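Long-range contacts in transcriptional regulator (Cytophaga hutchinsonii, PDB 3F0C), which probably binds DNA as a dimer and regulates transcription, as a member of the TetR family of bacterial regulators: residues A[82-87]-A[143-148]; A[130-135]-A[152-157]; A[89-94]-A[159-164]; A[68-73]-A[93-98]. One frame throughout, in Å; residues are numbered along the deposited sequence.

Interaction 1: residues A[82-87]-A[143-148]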
loop_
_atom_site.group_PDB
_atom_site.type_symbol
_atom_site.label_atom_id
_atom_site.label_comp_id
_atom_site.label_asym_id
_atom_site.label_seq_id
_atom_site.Cartn_x
_atom_site.Cartn_y
_atom_site.Cartn_z
ATOM N N ILE A 82 15.643 24.520 10.965
ATOM C CA ILE A 82 16.150 24.360 9.594
ATOM C C ILE A 82 14.993 24.746 8.644
ATOM O O ILE A 82 13.933 25.161 9.123
ATOM C CB ILE A 82 16.714 22.942 9.397
ATOM C CG1 ILE A 82 15.618 21.853 9.583
ATOM C CG2 ILE A 82 17.865 22.753 10.387
ATOM C CD1 ILE A 82 16.014 20.350 9.241
ATOM N N ASP A 83 15.156 24.666 7.329
ATOM C CA ASP A 83 14.087 25.187 6.459
ATOM C C ASP A 83 12.936 24.171 6.260
ATOM O O ASP A 83 12.998 23.056 6.792
ATOM C CB ASP A 83 14.662 25.768 5.152
ATOM C CG ASP A 83 14.903 24.725 4.061
ATOM O OD1 ASP A 83 15.506 25.110 3.018
ATOM O OD2 ASP A 83 14.486 23.547 4.211
ATOM N N ALA A 84 11.877 24.560 5.541
ATOM C CA ALA A 84 10.714 23.666 5.323
ATOM C C ALA A 84 11.151 22.365 4.688
ATOM O O ALA A 84 10.779 21.285 5.157
ATOM C CB ALA A 84 9.663 24.324 4.454
ATOM N N THR A 85 11.946 22.482 3.623
ATOM C CA THR A 85 12.515 21.319 2.912
ATOM C C THR A 85 13.350 20.385 3.844
ATOM O O THR A 85 13.033 19.193 3.984
ATOM C CB THR A 85 13.338 21.808 1.697
ATOM O OG1 THR A 85 12.577 22.802 0.997
ATOM C CG2 THR A 85 13.672 20.681 0.748
ATOM N N ALA A 86 14.366 20.926 4.515
ATOM C CA ALA A 86 15.198 20.118 5.414
ATOM C C ALA A 86 14.371 19.397 6.464
ATOM O O ALA A 86 14.741 18.304 6.879
ATOM C CB ALA A 86 16.242 20.968 6.091
ATOM N N LEU A 87 13.279 20.023 6.919
ATOM C CA LEU A 87 12.400 19.426 7.942
ATOM C C LEU A 87 11.653 18.247 7.316
ATOM O O LEU A 87 11.614 17.131 7.866
ATOM C CB LEU A 87 11.393 20.455 8.497
ATOM C CG LEU A 87 11.911 21.489 9.497
ATOM C CD1 LEU A 87 11.025 22.704 9.495
ATOM C CD2 LEU A 87 12.018 20.897 10.889
ATOM N N ILE A 143 5.010 27.382 3.132
ATOM C CA ILE A 143 4.152 28.364 2.470
ATOM C C ILE A 143 4.584 29.722 2.938
ATOM O O ILE A 143 5.016 30.527 2.122
ATOM C CB ILE A 143 2.629 28.172 2.766
ATOM C CG1 ILE A 143 2.038 27.002 1.949
ATOM C CG2 ILE A 143 1.847 29.441 2.493
ATOM C CD1 ILE A 143 0.580 26.677 2.309
ATOM N N THR A 144 4.527 29.975 4.246
ATOM C CA THR A 144 4.838 31.325 4.776
ATOM C C THR A 144 6.303 31.689 4.527
ATOM O O THR A 144 6.604 32.756 4.010
ATOM C CB THR A 144 4.505 31.463 6.282
ATOM O OG1 THR A 144 5.500 30.786 7.070
ATOM C CG2 THR A 144 3.089 30.906 6.595
ATOM N N THR A 145 7.196 30.773 4.864
ATOM C CA THR A 145 8.607 30.886 4.514
ATOM C C THR A 145 8.817 31.061 2.993
ATOM O O THR A 145 9.900 31.444 2.548
ATOM C CB THR A 145 9.380 29.635 5.000
ATOM O OG1 THR A 145 10.745 29.970 5.250
ATOM C CG2 THR A 145 9.310 28.532 3.980
ATOM N N LYS A 146 7.776 30.746 2.221
ATOM C CA LYS A 146 7.704 30.952 0.767
ATOM C C LYS A 146 8.545 29.950 -0.030
ATOM O O LYS A 146 8.872 30.193 -1.187
ATOM C CB LYS A 146 8.004 32.413 0.373
ATOM C CG LYS A 146 6.935 33.412 0.850
ATOM C CD LYS A 146 7.263 34.854 0.472
ATOM C CE LYS A 146 6.169 35.794 0.942
ATOM N NZ LYS A 146 6.479 37.214 0.604
ATOM N N GLU A 147 8.852 28.805 0.579
ATOM C CA GLU A 147 9.544 27.721 -0.120
ATOM C C GLU A 147 8.534 26.907 -0.925
ATOM O O GLU A 147 8.819 26.443 -2.023
ATOM C CB GLU A 147 10.277 26.818 0.870
ATOM C CG GLU A 147 11.417 27.487 1.631
ATOM C CD GLU A 147 11.869 26.666 2.831
ATOM O OE1 GLU A 147 12.227 25.480 2.653
ATOM O OE2 GLU A 147 11.859 27.186 3.962
ATOM N N PHE A 148 7.340 26.740 -0.368
ATOM C CA PHE A 148 6.294 25.981 -1.027
ATOM C C PHE A 148 5.182 26.924 -1.462
ATOM O O PHE A 148 4.856 27.865 -0.756
ATOM C CB PHE A 148 5.694 24.919 -0.090
ATOM C CG PHE A 148 6.713 24.095 0.694
ATOM C CD1 PHE A 148 7.936 23.738 0.162
ATOM C CD2 PHE A 148 6.389 23.613 1.957
ATOM C CE1 PHE A 148 8.834 22.960 0.903
ATOM C CE2 PHE A 148 7.283 22.842 2.692
ATOM C CZ PHE A 148 8.501 22.514 2.162
#

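Interaction 2: residues A[130-135]-A[152-157]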
loop_
_atom_site.group_PDB
_atom_site.type_symbol
_atom_site.label_atom_id
_atom_site.label_comp_id
_atom_site.label_asym_id
_atom_site.label_seq_id
_atom_site.Cartn_x
_atom_site.Cartn_y
_atom_site.Cartn_z
ATOM N N LYS A 130 -2.403 12.484 13.365
ATOM C CA LYS A 130 -1.404 13.381 13.932
ATOM C C LYS A 130 -0.336 13.691 12.910
ATOM O O LYS A 130 0.126 14.823 12.804
ATOM C CB LYS A 130 -0.775 12.809 15.189
ATOM C CG LYS A 130 -1.349 13.439 16.449
ATOM C CD LYS A 130 -0.459 13.286 17.653
ATOM C CE LYS A 130 -0.717 11.959 18.356
ATOM N NZ LYS A 130 -2.003 11.916 19.112
ATOM N N GLU A 131 -0.001 12.679 12.117
ATOM C CA GLU A 131 1.090 12.751 11.166
ATOM C C GLU A 131 0.765 13.688 10.047
ATOM O O GLU A 131 1.590 14.502 9.665
ATOM C CB GLU A 131 1.338 11.363 10.602
ATOM C CG GLU A 131 2.639 11.184 9.797
ATOM C CD GLU A 131 2.886 9.734 9.389
ATOM O OE1 GLU A 131 2.171 8.824 9.902
ATOM O OE2 GLU A 131 3.777 9.497 8.536
ATOM N N VAL A 132 -0.438 13.551 9.502
ATOM C CA VAL A 132 -0.888 14.443 8.450
ATOM C C VAL A 132 -0.786 15.861 8.979
ATOM O O VAL A 132 -0.263 16.756 8.283
ATOM C CB VAL A 132 -2.326 14.118 7.990
ATOM C CG1 VAL A 132 -2.895 15.236 7.130
ATOM C CG2 VAL A 132 -2.325 12.811 7.197
ATOM N N GLU A 133 -1.232 16.055 10.225
ATOM C CA GLU A 133 -1.190 17.384 10.840
ATOM C C GLU A 133 0.246 17.900 10.979
ATOM O O GLU A 133 0.548 19.030 10.564
ATOM C CB GLU A 133 -1.806 17.402 12.229
ATOM C CG GLU A 133 -3.282 17.116 12.334
ATOM C CD GLU A 133 -4.153 18.069 11.527
ATOM O OE1 GLU A 133 -3.802 19.303 11.537
ATOM O OE2 GLU A 133 -5.176 17.599 10.916
ATOM N N ILE A 134 1.143 17.103 11.558
ATOM C CA ILE A 134 2.516 17.569 11.630
ATOM C C ILE A 134 2.953 18.037 10.246
ATOM O O ILE A 134 3.463 19.165 10.070
ATOM C CB ILE A 134 3.487 16.520 12.116
ATOM C CG1 ILE A 134 3.276 16.243 13.605
ATOM C CG2 ILE A 134 4.887 16.966 11.876
ATOM C CD1 ILE A 134 3.732 14.808 13.990
ATOM N N VAL A 135 2.683 17.213 9.249
ATOM C CA VAL A 135 3.139 17.539 7.922
ATOM C C VAL A 135 2.466 18.835 7.410
ATOM O O VAL A 135 3.126 19.722 6.846
ATOM C CB VAL A 135 2.988 16.328 6.968
ATOM C CG1 VAL A 135 3.082 16.795 5.518
ATOM C CG2 VAL A 135 4.063 15.260 7.321
ATOM N N ASN A 152 -3.040 23.524 -1.417
ATOM C CA ASN A 152 -3.795 23.059 -0.268
ATOM C C ASN A 152 -2.825 22.268 0.573
ATOM O O ASN A 152 -2.447 21.142 0.238
ATOM C CB ASN A 152 -5.084 22.277 -0.551
ATOM C CG ASN A 152 -5.997 22.200 0.713
ATOM O OD1 ASN A 152 -5.785 21.378 1.595
ATOM N ND2 ASN A 152 -6.975 23.099 0.805
ATOM N N LYS A 153 -2.412 22.915 1.658
ATOM C CA LYS A 153 -1.502 22.347 2.611
ATOM C C LYS A 153 -2.032 20.996 2.998
ATOM O O LYS A 153 -1.267 20.052 3.136
ATOM C CB LYS A 153 -1.314 23.263 3.856
ATOM C CG LYS A 153 -2.313 23.077 5.030
ATOM C CD LYS A 153 -2.202 24.189 6.120
ATOM C CE LYS A 153 -3.321 24.088 7.207
ATOM N NZ LYS A 153 -3.818 25.392 7.811
ATOM N N HIS A 154 -3.337 20.881 3.147
ATOM C CA HIS A 154 -3.853 19.686 3.741
ATOM C C HIS A 154 -3.881 18.523 2.779
ATOM O O HIS A 154 -3.518 17.412 3.126
ATOM C CB HIS A 154 -5.227 19.905 4.284
ATOM C CG HIS A 154 -5.595 18.894 5.299
ATOM N ND1 HIS A 154 -6.442 17.843 5.025
ATOM C CD2 HIS A 154 -5.169 18.721 6.573
ATOM C CE1 HIS A 154 -6.554 17.083 6.102
ATOM N NE2 HIS A 154 -5.793 17.594 7.057
ATOM N N GLU A 155 -4.316 18.783 1.561
ATOM C CA GLU A 155 -4.353 17.763 0.525
ATOM C C GLU A 155 -2.967 17.179 0.325
ATOM O O GLU A 155 -2.771 15.975 0.402
ATOM C CB GLU A 155 -4.833 18.409 -0.761
ATOM C CG GLU A 155 -5.000 17.485 -1.926
ATOM C CD GLU A 155 -5.530 18.228 -3.143
ATOM O OE1 GLU A 155 -5.727 19.469 -3.074
ATOM O OE2 GLU A 155 -5.719 17.562 -4.183
ATOM N N ASN A 156 -2.006 18.050 0.079
ATOM C CA ASN A 156 -0.624 17.653 -0.034
ATOM C C ASN A 156 -0.154 16.801 1.141
ATOM O O ASN A 156 0.331 15.693 0.953
ATOM C CB ASN A 156 0.229 18.908 -0.102
ATOM C CG ASN A 156 0.101 19.626 -1.422
ATOM O OD1 ASN A 156 -0.808 19.331 -2.202
ATOM N ND2 ASN A 156 1.017 20.568 -1.691
ATOM N N ALA A 157 -0.316 17.331 2.350
ATOM C CA ALA A 157 0.073 16.659 3.583
ATOM C C ALA A 157 -0.338 15.187 3.585
ATOM O O ALA A 157 0.498 14.306 3.761
ATOM C CB ALA A 157 -0.552 17.360 4.743
#

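Interaction 3: residues A[89-94]-A[159-164]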
loop_
_atom_site.group_PDB
_atom_site.type_symbol
_atom_site.label_atom_id
_atom_site.label_comp_id
_atom_site.label_asym_id
_atom_site.label_seq_id
_atom_site.Cartn_x
_atom_site.Cartn_y
_atom_site.Cartn_z
ATOM N N LYS A 89 12.379 16.430 4.859
ATOM C CA LYS A 89 13.251 15.301 4.608
ATOM C C LYS A 89 13.603 14.630 5.918
ATOM O O LYS A 89 13.581 13.403 6.034
ATOM C CB LYS A 89 14.517 15.767 3.909
ATOM C CG LYS A 89 14.300 16.287 2.494
ATOM C CD LYS A 89 15.614 16.779 1.924
ATOM C CE LYS A 89 15.559 17.094 0.433
ATOM N NZ LYS A 89 16.967 17.264 -0.151
ATOM N N LYS A 90 13.916 15.438 6.916
ATOM C CA LYS A 90 14.294 14.898 8.210
ATOM C C LYS A 90 13.129 14.075 8.776
ATOM O O LYS A 90 13.319 13.094 9.500
ATOM C CB LYS A 90 14.689 16.028 9.179
ATOM C CG LYS A 90 15.940 15.720 10.020
ATOM C CD LYS A 90 17.253 16.169 9.333
ATOM C CE LYS A 90 18.434 15.173 9.577
ATOM N NZ LYS A 90 19.157 15.352 10.893
ATOM N N TYR A 91 11.923 14.483 8.409
ATOM C CA TYR A 91 10.710 13.797 8.819
ATOM C C TYR A 91 10.593 12.438 8.180
ATOM O O TYR A 91 10.309 11.435 8.838
ATOM C CB TYR A 91 9.476 14.646 8.441
ATOM C CG TYR A 91 8.243 13.843 8.122
ATOM C CD1 TYR A 91 7.618 13.065 9.098
ATOM C CD2 TYR A 91 7.710 13.856 6.857
ATOM C CE1 TYR A 91 6.492 12.321 8.813
ATOM C CE2 TYR A 91 6.588 13.132 6.549
ATOM C CZ TYR A 91 5.970 12.352 7.521
ATOM O OH TYR A 91 4.835 11.608 7.193
ATOM N N VAL A 92 10.780 12.427 6.873
ATOM C CA VAL A 92 10.725 11.182 6.154
ATOM C C VAL A 92 11.694 10.181 6.792
ATOM O O VAL A 92 11.303 9.042 7.060
ATOM C CB VAL A 92 11.054 11.333 4.668
ATOM C CG1 VAL A 92 10.811 10.022 3.972
ATOM C CG2 VAL A 92 10.205 12.385 4.034
ATOM N N LYS A 93 12.931 10.610 7.063
ATOM C CA LYS A 93 13.915 9.723 7.701
ATOM C C LYS A 93 13.372 9.212 9.020
ATOM O O LYS A 93 13.533 8.042 9.366
ATOM C CB LYS A 93 15.247 10.430 7.931
ATOM C CG LYS A 93 16.032 10.809 6.614
ATOM C CD LYS A 93 17.414 11.569 6.817
ATOM C CE LYS A 93 18.125 11.878 5.454
ATOM N NZ LYS A 93 19.434 12.621 5.578
ATOM N N LEU A 94 12.723 10.093 9.759
ATOM C CA LEU A 94 12.340 9.747 11.086
ATOM C C LEU A 94 11.166 8.801 10.966
ATOM O O LEU A 94 11.094 7.793 11.681
ATOM C CB LEU A 94 11.965 10.981 11.857
ATOM C CG LEU A 94 11.878 10.785 13.361
ATOM C CD1 LEU A 94 13.231 10.373 13.843
ATOM C CD2 LEU A 94 11.381 12.078 14.132
ATOM N N PHE A 159 -1.234 13.498 1.050
ATOM C CA PHE A 159 -0.661 12.807 -0.085
ATOM C C PHE A 159 0.706 12.263 0.292
ATOM O O PHE A 159 0.981 11.076 0.107
ATOM C CB PHE A 159 -0.592 13.711 -1.319
ATOM C CG PHE A 159 -0.362 12.964 -2.613
ATOM C CD1 PHE A 159 -1.205 11.924 -2.995
ATOM C CD2 PHE A 159 0.694 13.310 -3.451
ATOM C CE1 PHE A 159 -1.010 11.257 -4.189
ATOM C CE2 PHE A 159 0.894 12.653 -4.628
ATOM C CZ PHE A 159 0.042 11.617 -5.001
ATOM N N LEU A 160 1.538 13.122 0.851
ATOM C CA LEU A 160 2.852 12.684 1.260
ATOM C C LEU A 160 2.730 11.539 2.253
ATOM O O LEU A 160 3.388 10.506 2.109
ATOM C CB LEU A 160 3.656 13.838 1.856
ATOM C CG LEU A 160 5.136 13.546 2.073
ATOM C CD1 LEU A 160 5.296 12.701 3.258
ATOM C CD2 LEU A 160 5.697 12.811 0.918
ATOM N N VAL A 161 1.858 11.709 3.237
ATOM C CA VAL A 161 1.725 10.692 4.265
ATOM C C VAL A 161 1.301 9.372 3.594
ATOM O O VAL A 161 1.965 8.360 3.754
ATOM C CB VAL A 161 0.841 11.167 5.429
ATOM C CG1 VAL A 161 0.636 10.089 6.436
ATOM C CG2 VAL A 161 1.510 12.330 6.094
ATOM N N HIS A 162 0.267 9.414 2.767
ATOM C CA HIS A 162 -0.183 8.220 2.057
ATOM C C HIS A 162 0.882 7.607 1.109
ATOM O O HIS A 162 0.995 6.379 0.971
ATOM C CB HIS A 162 -1.435 8.535 1.259
ATOM C CG HIS A 162 -2.643 8.756 2.099
ATOM N ND1 HIS A 162 -2.679 8.470 3.449
ATOM C CD2 HIS A 162 -3.879 9.209 1.775
ATOM C CE1 HIS A 162 -3.879 8.751 3.922
ATOM N NE2 HIS A 162 -4.625 9.203 2.929
ATOM N N LEU A 163 1.620 8.478 0.429
ATOM C CA LEU A 163 2.649 8.045 -0.454
ATOM C C LEU A 163 3.597 7.200 0.347
ATOM O O LEU A 163 3.924 6.083 -0.067
ATOM C CB LEU A 163 3.397 9.229 -1.032
ATOM C CG LEU A 163 2.729 9.780 -2.284
ATOM C CD1 LEU A 163 3.412 11.107 -2.676
ATOM C CD2 LEU A 163 2.752 8.742 -3.405
ATOM N N LEU A 164 4.032 7.693 1.507
ATOM C CA LEU A 164 4.988 6.922 2.309
ATOM C C LEU A 164 4.343 5.630 2.783
ATOM O O LEU A 164 4.946 4.568 2.749
ATOM C CB LEU A 164 5.460 7.699 3.507
ATOM C CG LEU A 164 6.005 9.078 3.166
ATOM C CD1 LEU A 164 6.337 9.816 4.474
ATOM C CD2 LEU A 164 7.195 8.985 2.164
#

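Interaction 4: residues A[68-73]-A[93-98]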
loop_
_atom_site.group_PDB
_atom_site.type_symbol
_atom_site.label_atom_id
_atom_site.label_comp_id
_atom_site.label_asym_id
_atom_site.label_seq_id
_atom_site.Cartn_x
_atom_site.Cartn_y
_atom_site.Cartn_z
ATOM N N ASN A 68 5.244 7.805 20.912
ATOM C CA ASN A 68 5.643 9.040 21.579
ATOM C C ASN A 68 7.110 9.416 21.249
ATOM O O ASN A 68 7.445 10.575 20.987
ATOM C CB ASN A 68 5.429 8.936 23.095
ATOM C CG ASN A 68 3.959 8.614 23.480
ATOM O OD1 ASN A 68 2.994 9.229 22.976
ATOM N ND2 ASN A 68 3.799 7.642 24.392
ATOM N N VAL A 69 7.992 8.441 21.216
ATOM C CA VAL A 69 9.371 8.746 20.867
ATOM C C VAL A 69 9.447 9.444 19.480
ATOM O O VAL A 69 10.363 10.224 19.218
ATOM C CB VAL A 69 10.285 7.454 20.912
ATOM C CG1 VAL A 69 11.678 7.754 20.395
ATOM C CG2 VAL A 69 10.322 6.840 22.329
ATOM N N PHE A 70 8.487 9.165 18.601
ATOM C CA PHE A 70 8.547 9.709 17.264
ATOM C C PHE A 70 8.270 11.179 17.376
ATOM O O PHE A 70 8.924 12.003 16.733
ATOM C CB PHE A 70 7.526 9.038 16.357
ATOM C CG PHE A 70 7.405 9.666 15.011
ATOM C CD1 PHE A 70 8.441 9.577 14.093
ATOM C CD2 PHE A 70 6.259 10.354 14.656
ATOM C CE1 PHE A 70 8.331 10.153 12.846
ATOM C CE2 PHE A 70 6.134 10.915 13.414
ATOM C CZ PHE A 70 7.153 10.829 12.511
ATOM N N PHE A 71 7.313 11.499 18.231
ATOM C CA PHE A 71 6.838 12.861 18.379
ATOM C C PHE A 71 7.833 13.764 19.081
ATOM O O PHE A 71 8.103 14.902 18.667
ATOM C CB PHE A 71 5.558 12.835 19.170
ATOM C CG PHE A 71 4.418 12.247 18.427
ATOM C CD1 PHE A 71 4.119 12.666 17.134
ATOM C CD2 PHE A 71 3.624 11.284 18.998
ATOM C CE1 PHE A 71 3.020 12.127 16.430
ATOM C CE2 PHE A 71 2.533 10.748 18.292
ATOM C CZ PHE A 71 2.235 11.173 17.015
ATOM N N ASP A 72 8.372 13.244 20.163
ATOM C CA ASP A 72 9.535 13.827 20.772
ATOM C C ASP A 72 10.661 14.174 19.781
ATOM O O ASP A 72 11.250 15.249 19.845
ATOM C CB ASP A 72 10.064 12.859 21.828
ATOM C CG ASP A 72 9.243 12.886 23.107
ATOM O OD1 ASP A 72 8.102 13.416 23.079
ATOM O OD2 ASP A 72 9.753 12.398 24.145
ATOM N N GLU A 73 10.988 13.275 18.880
ATOM C CA GLU A 73 12.053 13.574 17.961
ATOM C C GLU A 73 11.591 14.600 16.930
ATOM O O GLU A 73 12.400 15.380 16.439
ATOM C CB GLU A 73 12.524 12.305 17.271
ATOM C CG GLU A 73 13.984 12.365 16.889
ATOM C CD GLU A 73 14.902 12.120 18.085
ATOM O OE1 GLU A 73 14.364 11.833 19.190
ATOM O OE2 GLU A 73 16.156 12.196 17.928
ATOM N N LYS A 93 12.931 10.610 7.063
ATOM C CA LYS A 93 13.915 9.723 7.701
ATOM C C LYS A 93 13.372 9.212 9.020
ATOM O O LYS A 93 13.533 8.042 9.366
ATOM C CB LYS A 93 15.247 10.430 7.931
ATOM C CG LYS A 93 16.032 10.809 6.614
ATOM C CD LYS A 93 17.414 11.569 6.817
ATOM C CE LYS A 93 18.125 11.878 5.454
ATOM N NZ LYS A 93 19.434 12.621 5.578
ATOM N N LEU A 94 12.723 10.093 9.759
ATOM C CA LEU A 94 12.340 9.747 11.086
ATOM C C LEU A 94 11.166 8.801 10.966
ATOM O O LEU A 94 11.094 7.793 11.681
ATOM C CB LEU A 94 11.965 10.981 11.857
ATOM C CG LEU A 94 11.878 10.785 13.361
ATOM C CD1 LEU A 94 13.231 10.373 13.843
ATOM C CD2 LEU A 94 11.381 12.078 14.132
ATOM N N ARG A 95 10.233 9.112 10.073
ATOM C CA ARG A 95 9.071 8.253 9.868
ATOM C C ARG A 95 9.520 6.849 9.476
ATOM O O ARG A 95 8.978 5.849 9.949
ATOM C CB ARG A 95 8.154 8.834 8.790
ATOM C CG ARG A 95 6.810 8.138 8.677
ATOM C CD ARG A 95 6.213 7.860 10.047
ATOM N NE ARG A 95 4.879 7.275 9.956
ATOM C CZ ARG A 95 4.617 5.982 10.119
ATOM N NH1 ARG A 95 3.371 5.538 10.018
ATOM N NH2 ARG A 95 5.600 5.133 10.383
ATOM N N SER A 96 10.519 6.792 8.604
ATOM C CA SER A 96 11.111 5.535 8.141
ATOM C C SER A 96 11.663 4.711 9.297
ATOM O O SER A 96 11.438 3.526 9.393
ATOM C CB SER A 96 12.244 5.881 7.179
ATOM O OG SER A 96 12.590 4.824 6.350
ATOM N N LEU A 97 12.378 5.364 10.192
ATOM C CA LEU A 97 13.022 4.687 11.280
ATOM C C LEU A 97 12.004 4.184 12.287
ATOM O O LEU A 97 12.174 3.150 12.922
ATOM C CB LEU A 97 13.930 5.678 11.963
ATOM C CG LEU A 97 14.803 5.061 13.043
ATOM C CD1 LEU A 97 15.783 4.166 12.327
ATOM C CD2 LEU A 97 15.482 6.154 13.902
ATOM N N HIS A 98 10.938 4.941 12.457
ATOM C CA HIS A 98 9.825 4.486 13.291
ATOM C C HIS A 98 9.305 3.153 12.772
ATOM O O HIS A 98 9.129 2.182 13.525
ATOM C CB HIS A 98 8.709 5.541 13.298
ATOM C CG HIS A 98 7.542 5.228 14.195
ATOM N ND1 HIS A 98 7.676 5.005 15.548
ATOM C CD2 HIS A 98 6.211 5.190 13.936
ATOM C CE1 HIS A 98 6.479 4.794 16.070
ATOM N NE2 HIS A 98 5.573 4.900 15.113
#

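Interaction 1: residues A[82-87]-A[143-148]
Glu147 and Phe148 reach from the loop after helix 118-145 to the first turn of helix 84-106, where Glu147 presents its carboxylate to the helix N terminus. Ala84 directs its CB toward segment 143-148, beside the Glu147 carboxylate and the Phe148 ring, although its separation from the ring is too short in the model to be relied on. The case is a clear example of two acids sharing one helix start: Asp83 is the N-cap, accepting from Ala86 N through OD2 (2.6 Å), while Glu147 comes in from a distant part of the chain. The CG of Glu147 lies beside its own backbone N (chi1 -65°) and the chain is extended beyond it, which carries the acid across the gap. There OE1 accepts twice from Thr85. The backbone bond, Thr85 N to Glu147 OE1, is 3.2 Å long and nearly straight, arriving on the syn side but tilted 24° from the carboxylate plane; the hydroxyl Thr85 OG1 gives a second bond to the same OE1. Asp83 OD1 sits 3.3 Å from Glu147 OE1, two like charges whose mutual cost is probably eased by the amides of the helix start. An alanine in place of Glu147 would remove the carboxylate and would probably leave the Thr85 amide and hydroxyl without this partner. Leu200 of helix 183-201 packs on both Thr85 and Phe148. Helix 118-145 itself ends in a Schellman motif, Lys146 having positive phi. On the Phe148 ring, CE1 lies 3.7 Å from Thr85 OG1.

Interaction 2: residues A[130-135]-A[152-157]
Val132, Val135 and Ala157 form the apolar part of a junction between helix 118-145 and the first turns of helix 153-174, two consecutive helices of the C-terminal bundle. The short helical segments approach to 8.9 Å between axes at 125°, and an alanine at the crossing lets the backbones come near. Val135 CG1 rests 3.6 Å from Ala157 CA and slightly farther from its methyl. Both valines place CG1 anti to the backbone N (chi1 167° in Val132 and 164° in Val135), and from there these branches point across the interface. Val132 CG1 is 4.0 Å from Ala157 CB, and Ala157 CB also lies 3.6 Å from Val132 O, so that it covers a helix carbonyl as well as the valines. Mixed contact follows at the outer margin, where Val132 CG1 also meets His154 NE2 at 3.7 Å, the two side chains crossing at about a right angle. The polar contact is looser. Glu133, bent at its second torsion, brings OE2 to the edge of the His154 ring, 3.9 Å from NE2 and near the ring plane, which is too far to count as a bond. Capping is local: Asn152 OD1 accepts from Glu155 N at 3.0 Å, with a weak second bond from His154 N, and so closes the start of the helix. Beyond it, Asn156 packs on Lys194 of the second subunit. The chemistry is thus greasy inside and charged outside: burial of small aliphatic groups carries the junction, while the Glu133 carboxylate would at most steady a protonated His154 electrostatically.

Interaction 3: residues A[89-94]-A[159-164]
Tyr91 extends its ring from helix 84-106 toward Leu160 and Leu164 of helix 153-174, the leucines coming from the opposite direction to meet it within the C-terminal domain of this TetR-family regulator. With 12.0 Å between the segment axes and an angle of 34°, the helices are too far apart for backbone contact, and a long aromatic side chain spans the interval. Leu160 CD1 lies at the ring edge and in its plane, 3.6 Å from Tyr91 CE2. Leu164 CD1 approaches the same end of the ring obliquely and is 3.6 Å from Tyr91 OH. Val161 stands at about a right angle to the tyrosine and sets CG2 beside its hydroxyl, again at 3.6 Å. Leu164 CG lies beside its backbone N (chi1 -53°), from where the second branch also reaches the facing helix, CD2 meeting Val92 CG1 at 4.2 Å. Among these methyls the Tyr91 hydroxyl is hydrogen-bonded to Glu131 of helix 118-145. A serine in place of Tyr91 would probably open a gap in front of Leu160 and Leu164 and leave the Glu131 carboxylate without this partner. Helix 118-145 borders the contact through Val135, against Tyr91, and Val132, against Val161. Helix 183-201 borders it too, with Ala196 on Val92 and Met192 on Leu164, while Phe159 of helix 153-174 makes a cation-pi contact with Lys194 of the second subunit.

Interaction 4: residues A[68-73]-A[93-98]
Phe70 and His98 bring their rings together with planes 30° apart and centroids 5.4 Å apart, slid so far that they barely overlap. What lies over one face of the imidazole is instead Phe70 CB, displaced toward the rim and 4.1 Å from His98 ND1. The in-plane edge of His98 is met by Arg95 NH2. At the edge of the phenylalanine ring, CE1 faces the backbone, 3.5 Å from Arg95 N, while Arg95 CD passes near CZ. Having CG anti to the backbone N (chi1 173°), Phe70 extends between the helices, and Leu94 CG touches its CE1 obliquely at 3.6 Å. Leu94 also reaches the aliphatic part of Glu73, its CD1 lying 3.7 Å from Glu73 CG. The two segments run nearly antiparallel, at 164°, joining helix 55-78, which in TetR regulators links the DNA-binding domain to the C-terminal bundle, with helix 84-106. Phe127 of helix 118-145 meets the rings of both Phe70 and His98. Chemically the contact is aromatic and aliphatic packing in which the buried Arg95 guanidinium is matched by a salt bridge to Glu131, and Glu73 lends its methylenes while its carboxylate turns away.

From the N terminus, interaction 4 opens first, on helix 55-78, and closes at 93-98, 20 residues on. Before it closes, interaction 1 begins at 82-87, so the two cross. Interaction 3 leaves from 89-94, sharing Lys93 and Leu94 with interaction 4, and returns only at 159-164, beyond the close of interaction 1 at 143-148, which it also crosses. Interaction 2, from 130-135 to 152-157, falls wholly within the span of interaction 3 and alternates with interaction 1. Glu131, carried on segment 130-135, binds Tyr91 of interaction 3 and Arg95 of interaction 4. Together the four tie helices 55-78, 84-106, 118-145 and 153-174 into one bundle.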